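Local coordinates for DNA mismatch repair protein MutS (PDB 1EWQ), which binds mismatched DNA, probably carrying out the recognition step of mismatch repair, and has a weak ATPase activity, at residues C[168-171]-C[172-176]; C[188-191]-C[192-196]; C[413-416]-C[417-421]; C[426-429]-C[430-434]. All coordinates share one frame; numbering follows the deposited sequence.

Interaction 1: residues C[168-171]-C[172-176]; sequences DELF and RHRPA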
loop_
_atom_site.group_PDB
_atom_site.type_symbol
_atom_site.label_atom_id
_atom_site.label_comp_id
_atom_site.label_asym_id
_atom_site.label_seq_id
_atom_site.Cartn_x
_atom_site.Cartn_y
_atom_site.Cartn_z
ATOM N N ASP C 168 -22.120 -3.438 15.072
ATOM C CA ASP C 168 -21.144 -3.941 16.034
ATOM C C ASP C 168 -20.924 -5.439 15.899
ATOM O O ASP C 168 -19.797 -5.911 15.999
ATOM C CB ASP C 168 -21.560 -3.639 17.476
ATOM C CG ASP C 168 -21.289 -2.210 17.875
ATOM O OD1 ASP C 168 -20.359 -1.596 17.317
ATOM O OD2 ASP C 168 -21.998 -1.708 18.765
ATOM N N GLU C 169 -22.003 -6.188 15.685
ATOM C CA GLU C 169 -21.883 -7.633 15.540
ATOM C C GLU C 169 -21.062 -7.947 14.311
ATOM O O GLU C 169 -20.258 -8.872 14.309
ATOM C CB GLU C 169 -23.253 -8.305 15.398
ATOM C CG GLU C 169 -23.788 -8.922 16.664
ATOM C CD GLU C 169 -22.790 -9.835 17.365
ATOM O OE1 GLU C 169 -22.453 -10.913 16.844
ATOM O OE2 GLU C 169 -22.341 -9.456 18.453
ATOM N N LEU C 170 -21.279 -7.167 13.262
ATOM C CA LEU C 170 -20.566 -7.359 12.007
ATOM C C LEU C 170 -19.079 -7.059 12.206
ATOM O O LEU C 170 -18.221 -7.848 11.815
ATOM C CB LEU C 170 -21.166 -6.446 10.922
ATOM C CG LEU C 170 -20.768 -6.591 9.439
ATOM C CD1 LEU C 170 -19.289 -6.351 9.286
ATOM C CD2 LEU C 170 -21.131 -7.964 8.930
ATOM N N PHE C 171 -18.775 -5.932 12.843
ATOM C CA PHE C 171 -17.383 -5.557 13.059
ATOM C C PHE C 171 -16.559 -6.563 13.869
ATOM O O PHE C 171 -15.432 -6.883 13.495
ATOM C CB PHE C 171 -17.286 -4.206 13.745
ATOM C CG PHE C 171 -15.889 -3.716 13.873
ATOM C CD1 PHE C 171 -15.286 -3.036 12.824
ATOM C CD2 PHE C 171 -15.148 -3.981 15.018
ATOM C CE1 PHE C 171 -13.966 -2.629 12.911
ATOM C CE2 PHE C 171 -13.818 -3.576 15.112
ATOM C CZ PHE C 171 -13.228 -2.903 14.061
ATOM N N ARG C 172 -17.099 -7.053 14.980
ATOM C CA ARG C 172 -16.342 -8.008 15.781
ATOM C C ARG C 172 -15.980 -9.272 14.987
ATOM O O ARG C 172 -15.072 -9.998 15.368
ATOM C CB ARG C 172 -17.098 -8.378 17.079
ATOM C CG ARG C 172 -18.611 -8.449 16.945
ATOM C CD ARG C 172 -19.347 -9.178 18.091
ATOM N NE ARG C 172 -18.743 -9.061 19.422
ATOM C CZ ARG C 172 -19.436 -9.139 20.560
ATOM N NH1 ARG C 172 -20.756 -9.316 20.519
ATOM N NH2 ARG C 172 -18.824 -9.070 21.741
ATOM N N HIS C 173 -16.677 -9.535 13.884
ATOM C CA HIS C 173 -16.374 -10.718 13.077
ATOM C C HIS C 173 -15.440 -10.425 11.919
ATOM O O HIS C 173 -14.878 -11.343 11.335
ATOM C CB HIS C 173 -17.654 -11.350 12.533
ATOM C CG HIS C 173 -18.493 -12.013 13.582
ATOM N ND1 HIS C 173 -18.305 -13.323 13.969
ATOM C CD2 HIS C 173 -19.496 -11.534 14.350
ATOM C CE1 HIS C 173 -19.158 -13.620 14.932
ATOM N NE2 HIS C 173 -19.892 -12.551 15.182
ATOM N N ARG C 174 -15.273 -9.146 11.594
ATOM C CA ARG C 174 -14.413 -8.737 10.499
ATOM C C ARG C 174 -14.569 -9.659 9.286
ATOM O O ARG C 174 -13.625 -10.345 8.877
ATOM C CB ARG C 174 -12.950 -8.694 10.971
ATOM C CG ARG C 174 -12.641 -7.536 11.953
ATOM C CD ARG C 174 -12.846 -6.144 11.304
ATOM N NE ARG C 174 -14.196 -6.000 10.766
ATOM C CZ ARG C 174 -14.593 -5.058 9.912
ATOM N NH1 ARG C 174 -13.746 -4.127 9.473
ATOM N NH2 ARG C 174 -15.842 -5.067 9.468
ATOM N N PRO C 175 -15.773 -9.682 8.690
ATOM C CA PRO C 175 -16.060 -10.520 7.522
ATOM C C PRO C 175 -15.147 -10.118 6.379
ATOM O O PRO C 175 -14.689 -8.984 6.327
ATOM C CB PRO C 175 -17.515 -10.199 7.221
ATOM C CG PRO C 175 -17.591 -8.744 7.579
ATOM C CD PRO C 175 -16.848 -8.697 8.901
ATOM N N ALA C 176 -14.883 -11.043 5.468
ATOM C CA ALA C 176 -14.018 -10.746 4.336
ATOM C C ALA C 176 -14.858 -10.345 3.128
ATOM O O ALA C 176 -14.358 -9.735 2.180
ATOM C CB ALA C 176 -13.151 -11.970 4.002
#
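Glu169 and Arg172 form the charged part of this contact at the C-terminal end of helix 163-173. Glu169 OE2 lies 2.6 Å from Arg172 NH1, a salt bridge with a nearly straight N-H...O angle of 164°; the oxygen sits in the guanidinium plane, although the carboxylate plane itself is turned 69° from it. A bend at chi2 of Glu169 swings its carboxylate forward, toward the C-terminal end of the helix. The second oxygen, OE1, takes a weak bond from His173 NE2 and is also hydrogen-bonded to Tyr244 OH, while Arg172 NH2 is bound by the carbonyl of Met250.

The backbone bonds show the helix ending. Arg172 N still reaches Asp168 O at 3.1 Å, an i to i+4 bond, but His173 N turns to Leu170 O and Arg174 N to Phe171 O, both i to i+3, the latter with a weak second bond to Leu170 O. Arg174 then leaves the helix with positive phi.

Two packing contacts follow. Arg174 folds back, bent at chi2 and chi3, so that Phe171 CD1 lies over its guanidinium face, 3.6 Å from Arg174 CZ; the two planes are inclined by 27°. Arg174 CD makes a CH-pi contact 4.2 Å from the Phe171 ring centroid. Pro175 closes the turn against Leu170, with Pro175 CG 3.4 Å from Leu170 CD1, tighter than usual van der Waals contact.

In MutS domain II this helix end is buried between several elements: Leu170 rests on strands 134-139 and 143-149, the His173 ring stacks on Phe147 and meets Tyr133 edge-to-face, and Phe171 packs against helix 254-259.

Interaction 2: residues C[188-191]-C[192-196]; sequences GAFL and DEFRK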
loop_
_atom_site.group_PDB
_atom_site.type_symbol
_atom_site.label_atom_id
_atom_site.label_comp_id
_atom_site.label_asym_id
_atom_site.label_seq_id
_atom_site.Cartn_x
_atom_site.Cartn_y
_atom_site.Cartn_z
ATOM N N GLY C 188 -30.345 3.787 -0.879
ATOM C CA GLY C 188 -29.138 4.559 -1.123
ATOM C C GLY C 188 -28.440 5.169 0.082
ATOM O O GLY C 188 -27.214 5.204 0.132
ATOM N N ALA C 189 -29.206 5.657 1.050
ATOM C CA ALA C 189 -28.619 6.268 2.241
ATOM C C ALA C 189 -27.929 5.222 3.130
ATOM O O ALA C 189 -26.871 5.480 3.702
ATOM C CB ALA C 189 -29.692 7.004 3.027
ATOM N N PHE C 190 -28.535 4.044 3.239
ATOM C CA PHE C 190 -27.972 2.959 4.035
ATOM C C PHE C 190 -26.633 2.540 3.438
ATOM O O PHE C 190 -25.605 2.553 4.110
ATOM C CB PHE C 190 -28.923 1.756 4.028
ATOM C CG PHE C 190 -28.349 0.521 4.673
ATOM C CD1 PHE C 190 -28.310 0.394 6.061
ATOM C CD2 PHE C 190 -27.825 -0.505 3.894
ATOM C CE1 PHE C 190 -27.757 -0.739 6.659
ATOM C CE2 PHE C 190 -27.271 -1.638 4.482
ATOM C CZ PHE C 190 -27.236 -1.755 5.867
ATOM N N LEU C 191 -26.665 2.177 2.160
ATOM C CA LEU C 191 -25.484 1.724 1.440
ATOM C C LEU C 191 -24.271 2.619 1.642
ATOM O O LEU C 191 -23.180 2.129 1.925
ATOM C CB LEU C 191 -25.800 1.597 -0.049
ATOM C CG LEU C 191 -24.702 1.026 -0.941
ATOM C CD1 LEU C 191 -24.204 -0.304 -0.383
ATOM C CD2 LEU C 191 -25.253 0.854 -2.348
ATOM N N ASP C 192 -24.454 3.925 1.491
ATOM C CA ASP C 192 -23.352 4.858 1.682
ATOM C C ASP C 192 -22.812 4.767 3.102
ATOM O O ASP C 192 -21.599 4.718 3.306
ATOM C CB ASP C 192 -23.806 6.288 1.383
ATOM C CG ASP C 192 -23.896 6.564 -0.106
ATOM O OD1 ASP C 192 -22.839 6.543 -0.782
ATOM O OD2 ASP C 192 -25.021 6.793 -0.601
ATOM N N GLU C 193 -23.714 4.748 4.080
ATOM C CA GLU C 193 -23.307 4.647 5.477
ATOM C C GLU C 193 -22.509 3.366 5.657
ATOM O O GLU C 193 -21.455 3.364 6.287
ATOM C CB GLU C 193 -24.521 4.603 6.405
ATOM C CG GLU C 193 -24.154 4.696 7.884
ATOM C CD GLU C 193 -25.332 4.453 8.813
ATOM O OE1 GLU C 193 -25.310 4.977 9.948
ATOM O OE2 GLU C 193 -26.273 3.727 8.422
ATOM N N PHE C 194 -23.021 2.278 5.086
ATOM C CA PHE C 194 -22.366 0.982 5.184
ATOM C C PHE C 194 -20.998 0.983 4.520
ATOM O O PHE C 194 -20.016 0.537 5.110
ATOM C CB PHE C 194 -23.217 -0.109 4.539
ATOM C CG PHE C 194 -22.683 -1.490 4.765
ATOM C CD1 PHE C 194 -23.065 -2.220 5.881
ATOM C CD2 PHE C 194 -21.744 -2.037 3.898
ATOM C CE1 PHE C 194 -22.516 -3.475 6.135
ATOM C CE2 PHE C 194 -21.187 -3.290 4.143
ATOM C CZ PHE C 194 -21.573 -4.010 5.262
ATOM N N ARG C 195 -20.940 1.473 3.286
ATOM C CA ARG C 195 -19.685 1.510 2.545
ATOM C C ARG C 195 -18.600 2.290 3.270
ATOM O O ARG C 195 -17.433 1.897 3.263
ATOM C CB ARG C 195 -19.889 2.116 1.150
ATOM C CG ARG C 195 -20.381 1.138 0.090
ATOM C CD ARG C 195 -19.867 1.559 -1.289
ATOM N NE ARG C 195 -20.110 0.548 -2.318
ATOM C CZ ARG C 195 -21.222 0.462 -3.045
ATOM N NH1 ARG C 195 -22.210 1.333 -2.865
ATOM N NH2 ARG C 195 -21.353 -0.499 -3.950
ATOM N N LYS C 196 -18.979 3.399 3.893
ATOM C CA LYS C 196 -18.007 4.214 4.607
ATOM C C LYS C 196 -17.458 3.498 5.829
ATOM O O LYS C 196 -16.250 3.493 6.065
ATOM C CB LYS C 196 -18.623 5.553 5.021
ATOM C CG LYS C 196 -18.051 6.741 4.256
ATOM C CD LYS C 196 -18.238 6.581 2.745
ATOM C CE LYS C 196 -17.466 7.637 1.956
ATOM N NZ LYS C 196 -17.901 9.034 2.265
#
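From Gly188 to Lys196 the chain runs as regular alpha-helix, with i to i+4 bonds from Phe194 N to Phe190 O (2.8 Å) and from Arg195 N to Leu191 O (2.7 Å), while the first, from Asp192 N to Gly188 O, is weak at 3.3 Å. This is helix 188-197 of MutS domain II, and it is amphipathic, with one side buried and the other exposed.

Phe190 and Phe194, one turn apart, supply the buried side. Both hold CG opposite the backbone N (chi1 172° and -172°), which sends the rings side by side in the same direction; CZ of Phe190 comes 4.2 Å from CD1 of Phe194. Strand 177-180 receives both rings through Leu180, and Tyr167 of helix 163-173 touches both as well.

Glu193 extends its chain to Lys163 and Tyr167, its OE2 forming a salt bridge with the lysine and a hydrogen bond with the tyrosine hydroxyl. These bonds tie the helix to helix 163-173 beside the aromatic pair.

Leu191 and Arg195 make the remaining pair. The arginine is extended from CG to NE, and its terminal group turns back over the leucine: Leu191 CD1 lies over one guanidinium face, and Leu191 CD2 comes 3.1 Å from Arg195 NH1.

Interaction 3: residues C[413-416]-C[417-421]; sequences AAHR and EGVAY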
loop_
_atom_site.group_PDB
_atom_site.type_symbol
_atom_site.label_atom_id
_atom_site.label_comp_id
_atom_site.label_asym_id
_atom_site.label_seq_id
_atom_site.Cartn_x
_atom_site.Cartn_y
_atom_site.Cartn_z
ATOM N N ALA C 413 6.680 -52.436 -12.816
ATOM C CA ALA C 413 7.642 -53.488 -13.124
ATOM C C ALA C 413 7.915 -53.533 -14.619
ATOM O O ALA C 413 9.065 -53.521 -15.053
ATOM C CB ALA C 413 7.105 -54.836 -12.651
ATOM N N ALA C 414 6.841 -53.581 -15.398
ATOM C CA ALA C 414 6.933 -53.632 -16.848
ATOM C C ALA C 414 7.577 -52.370 -17.415
ATOM O O ALA C 414 8.188 -52.406 -18.486
ATOM C CB ALA C 414 5.545 -53.831 -17.451
ATOM N N HIS C 415 7.440 -51.254 -16.702
ATOM C CA HIS C 415 8.028 -49.998 -17.157
ATOM C C HIS C 415 9.542 -50.035 -16.956
ATOM O O HIS C 415 10.298 -49.560 -17.800
ATOM C CB HIS C 415 7.449 -48.805 -16.391
ATOM C CG HIS C 415 8.012 -47.488 -16.826
ATOM N ND1 HIS C 415 7.622 -46.859 -17.989
ATOM C CD2 HIS C 415 8.976 -46.710 -16.284
ATOM C CE1 HIS C 415 8.324 -45.751 -18.145
ATOM N NE2 HIS C 415 9.152 -45.638 -17.124
ATOM N N ARG C 416 9.974 -50.596 -15.831
ATOM C CA ARG C 416 11.400 -50.713 -15.526
ATOM C C ARG C 416 12.072 -51.594 -16.576
ATOM O O ARG C 416 13.187 -51.315 -17.023
ATOM C CB ARG C 416 11.591 -51.339 -14.147
ATOM C CG ARG C 416 10.880 -50.601 -13.025
ATOM C CD ARG C 416 10.242 -51.587 -12.056
ATOM N NE ARG C 416 10.218 -51.080 -10.686
ATOM C CZ ARG C 416 11.304 -50.679 -10.030
ATOM N NH1 ARG C 416 12.492 -50.722 -10.623
ATOM N NH2 ARG C 416 11.213 -50.244 -8.778
ATOM N N GLU C 417 11.380 -52.661 -16.963
ATOM C CA GLU C 417 11.889 -53.587 -17.966
ATOM C C GLU C 417 11.891 -52.922 -19.345
ATOM O O GLU C 417 12.773 -53.178 -20.167
ATOM C CB GLU C 417 11.027 -54.855 -17.991
ATOM C CG GLU C 417 11.723 -56.107 -17.448
ATOM C CD GLU C 417 12.275 -55.926 -16.040
ATOM O OE1 GLU C 417 11.479 -55.641 -15.113
ATOM O OE2 GLU C 417 13.507 -56.073 -15.863
ATOM N N GLY C 418 10.901 -52.064 -19.588
ATOM C CA GLY C 418 10.817 -51.368 -20.859
ATOM C C GLY C 418 11.960 -50.383 -21.027
ATOM O O GLY C 418 12.464 -50.182 -22.134
ATOM N N VAL C 419 12.373 -49.770 -19.924
ATOM C CA VAL C 419 13.461 -48.802 -19.945
ATOM C C VAL C 419 14.820 -49.503 -19.991
ATOM O O VAL C 419 15.759 -49.007 -20.610
ATOM C CB VAL C 419 13.394 -47.869 -18.706
ATOM C CG1 VAL C 419 14.626 -46.973 -18.642
ATOM C CG2 VAL C 419 12.141 -47.014 -18.780
ATOM N N ALA C 420 14.922 -50.655 -19.342
ATOM C CA ALA C 420 16.174 -51.404 -19.330
ATOM C C ALA C 420 16.538 -51.802 -20.758
ATOM O O ALA C 420 17.710 -51.807 -21.140
ATOM C CB ALA C 420 16.034 -52.645 -18.462
ATOM N N TYR C 421 15.514 -52.134 -21.538
ATOM C CA TYR C 421 15.693 -52.530 -22.923
ATOM C C TYR C 421 16.583 -51.548 -23.677
ATOM O O TYR C 421 17.532 -51.949 -24.350
ATOM C CB TYR C 421 14.342 -52.601 -23.630
ATOM C CG TYR C 421 14.466 -52.727 -25.132
ATOM C CD1 TYR C 421 14.634 -53.970 -25.735
ATOM C CD2 TYR C 421 14.433 -51.595 -25.950
ATOM C CE1 TYR C 421 14.765 -54.087 -27.113
ATOM C CE2 TYR C 421 14.565 -51.700 -27.328
ATOM C CZ TYR C 421 14.730 -52.950 -27.902
ATOM O OH TYR C 421 14.863 -53.065 -29.264
#
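His415 and Val419 meet one turn apart on the long helix 406-433 of the DNA clamp inserted in MutS domain III, an i to i+4 pair on a regular alpha-helix. The backbone beneath them is continuous: Val419 N bonds to His415 O at 3.0 Å, alongside the equivalent bonds from Gly418 N to Ala414 O and from Ala420 N to Arg416 O. One turn position earlier, Glu417 N donates to Ala413 O at 3.1 Å with an N-H...O angle of 157°.

Val419 can be followed outward from its backbone. Its CB points back toward the preceding turn and lies 3.6 Å from His415 O and 3.8 Å from Arg416 O, resting on two carbonyls of that turn. Beyond CB the side chain forks. With chi1 at 173°, CG1 stands opposite the backbone N, and CG2 takes the place beside that N, on the side of His415. CG2 is the branch that makes the contact: it lies over a face of the imidazole, 4.0 Å from the ring centroid and 27° off the ring normal. This is a CH-pi contact made by one methyl. The histidine contributes by holding CG opposite its own backbone N, which sends the ring outward and toward the next turn, where the methyl meets its face.

The His415 side chain also touches Glu492 of helix 479-511, and Ala414 beside it packs on Leu491, so this side of the turn faces the partner helix. Arg416 is directed elsewhere, its NH2 forming a salt bridge with Glu402. Besides the ring, the Val419 methyl meets the backbone, with CG2 3.3 Å from His415 O.

Interaction 4: residues C[426-429]-C[430-434]; sequences EERE and RERTG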
loop_
_atom_site.group_PDB
_atom_site.type_symbol
_atom_site.label_atom_id
_atom_site.label_comp_id
_atom_site.label_asym_id
_atom_site.label_seq_id
_atom_site.Cartn_x
_atom_site.Cartn_y
_atom_site.Cartn_z
ATOM N N GLU C 426 21.807 -49.767 -26.321
ATOM C CA GLU C 426 22.968 -48.903 -26.509
ATOM C C GLU C 426 24.248 -49.722 -26.496
ATOM O O GLU C 426 25.169 -49.459 -27.267
ATOM C CB GLU C 426 23.052 -47.838 -25.410
ATOM C CG GLU C 426 24.150 -46.813 -25.672
ATOM C CD GLU C 426 24.294 -45.787 -24.568
ATOM O OE1 GLU C 426 24.884 -46.115 -23.519
ATOM O OE2 GLU C 426 23.812 -44.651 -24.752
ATOM N N GLU C 427 24.293 -50.718 -25.616
ATOM C CA GLU C 427 25.464 -51.572 -25.484
ATOM C C GLU C 427 25.587 -52.575 -26.630
ATOM O O GLU C 427 26.687 -52.856 -27.097
ATOM C CB GLU C 427 25.428 -52.302 -24.141
ATOM C CG GLU C 427 26.765 -52.890 -23.767
ATOM C CD GLU C 427 27.900 -51.886 -23.941
ATOM O OE1 GLU C 427 27.935 -50.878 -23.193
ATOM O OE2 GLU C 427 28.749 -52.102 -24.838
ATOM N N ARG C 428 24.458 -53.104 -27.087
ATOM C CA ARG C 428 24.467 -54.048 -28.195
ATOM C C ARG C 428 25.000 -53.355 -29.453
ATOM O O ARG C 428 25.903 -53.865 -30.126
ATOM C CB ARG C 428 23.057 -54.564 -28.483
ATOM C CG ARG C 428 23.022 -55.659 -29.545
ATOM C CD ARG C 428 21.610 -55.972 -30.013
ATOM N NE ARG C 428 21.096 -54.942 -30.911
ATOM C CZ ARG C 428 19.856 -54.920 -31.395
ATOM N NH1 ARG C 428 18.996 -55.876 -31.064
ATOM N NH2 ARG C 428 19.475 -53.937 -32.209
ATOM N N GLU C 429 24.442 -52.186 -29.758
ATOM C CA GLU C 429 24.843 -51.443 -30.942
ATOM C C GLU C 429 26.274 -50.902 -30.931
ATOM O O GLU C 429 26.893 -50.800 -31.989
ATOM C CB GLU C 429 23.847 -50.318 -31.215
ATOM C CG GLU C 429 22.511 -50.829 -31.731
ATOM C CD GLU C 429 22.667 -51.726 -32.950
ATOM O OE1 GLU C 429 23.117 -51.239 -34.007
ATOM O OE2 GLU C 429 22.343 -52.926 -32.850
ATOM N N ARG C 430 26.800 -50.559 -29.756
ATOM C CA ARG C 430 28.171 -50.066 -29.671
ATOM C C ARG C 430 29.128 -51.146 -30.153
ATOM O O ARG C 430 30.098 -50.860 -30.860
ATOM C CB ARG C 430 28.543 -49.688 -28.234
ATOM C CG ARG C 430 27.927 -48.392 -27.730
ATOM C CD ARG C 430 28.511 -47.985 -26.377
ATOM N NE ARG C 430 27.916 -46.749 -25.878
ATOM C CZ ARG C 430 28.260 -46.146 -24.742
ATOM N NH1 ARG C 430 29.206 -46.660 -23.966
ATOM N NH2 ARG C 430 27.648 -45.026 -24.377
ATOM N N GLU C 431 28.850 -52.391 -29.771
ATOM C CA GLU C 431 29.700 -53.507 -30.161
ATOM C C GLU C 431 29.472 -53.918 -31.618
ATOM O O GLU C 431 30.424 -54.175 -32.352
ATOM C CB GLU C 431 29.475 -54.701 -29.220
ATOM C CG GLU C 431 30.517 -55.817 -29.372
ATOM C CD GLU C 431 31.943 -55.336 -29.142
ATOM O OE1 GLU C 431 32.346 -54.327 -29.765
ATOM O OE2 GLU C 431 32.669 -55.969 -28.343
ATOM N N ARG C 432 28.215 -53.981 -32.040
ATOM C CA ARG C 432 27.917 -54.336 -33.428
ATOM C C ARG C 432 28.594 -53.356 -34.397
ATOM O O ARG C 432 29.336 -53.759 -35.296
ATOM C CB ARG C 432 26.410 -54.294 -33.693
ATOM C CG ARG C 432 25.584 -55.412 -33.083
ATOM C CD ARG C 432 24.129 -55.228 -33.501
ATOM N NE ARG C 432 23.300 -56.396 -33.211
ATOM C CZ ARG C 432 22.066 -56.573 -33.685
ATOM N NH1 ARG C 432 21.517 -55.649 -34.472
ATOM N NH2 ARG C 432 21.388 -57.683 -33.395
ATOM N N THR C 433 28.324 -52.068 -34.200
ATOM C CA THR C 433 28.858 -51.021 -35.061
ATOM C C THR C 433 30.307 -50.664 -34.786
ATOM O O THR C 433 30.994 -50.154 -35.666
ATOM C CB THR C 433 28.043 -49.715 -34.934
ATOM O OG1 THR C 433 28.298 -49.114 -33.657
ATOM C CG2 THR C 433 26.551 -49.997 -35.080
ATOM N N GLY C 434 30.769 -50.916 -33.566
ATOM C CA GLY C 434 32.137 -50.583 -33.217
ATOM C C GLY C 434 32.307 -49.099 -32.933
ATOM O O GLY C 434 33.425 -48.602 -32.854
HETATM O O HOH W 1 30.013 -49.133 -23.343
#
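Arg428 and Arg432 lie flat on each other near the C-terminal end of helix 406-433 in the DNA clamp, with guanidinium planes 7° apart and centres separated by 3.6 Å. This is an i to i+4 arginine stack, and Glu429 joins it to form a salt-bridge network. Arg428 turns toward the carboxylate by a bend at chi3 and grips OE2 side-on with NE and NH2, each 3.1 Å from that oxygen. Arg432 approaches the same Glu429 OE2 with NH1 at 3.3 Å, but the carboxylate stands at 77° to its guanidinium. The carboxylate oxygen shared by the two guanidinium groups probably stabilises their stacking. The other oxygen, Glu429 OE1, is bound by the hydroxyl of Tyr464.

Glu426 and Arg430 are oriented differently. Their side chains run side by side in the same direction, and Glu426 OE1 sits over a guanidinium face, 3.1 Å from Arg430 NH2. No N-H points at it, making this an attraction of charges alone. The directed bonds go to the segment that follows, at strand 439-443 and just before it: Glu426 OE2 accepts from Val440 N, and Arg430 NE donates to Leu438 O. Glu427 crosses Arg430 obliquely and reaches it through a water that donates to Glu427 OE1 and accepts from Arg430 NH1, 2.7 Å from each.

The helix ends at Thr433, and Gly434 leaves it with positive phi. Thr433 OG1 is hydrogen-bonded to Ile435 N just beyond the helix, and Thr433 also doubles its hold on Glu429 O: N and OG1 donate from opposite faces of the carbonyl plane, OG1 at 2.8 Å.

How the interactions relate
The four contacts follow one another along the chain and fall into two distant pairs. Interactions 1 and 2 belong to MutS domain II, on helices 163-173 and 188-197, separated in sequence by strand 177-180 and the short helix 182-186; their centres are 16 Å apart. Interactions 3 and 4 share helix 406-433 of the DNA clamp, with centres 20 Å apart. Between the pairs the centres lie 60 to 82 Å apart, a measure of how elongated the subunit is. The clamp pair comes within about 13 to 14 Å of the bound DNA by nearest atoms, against 28 to 32 Å for the domain II pair, and none of the four touches it.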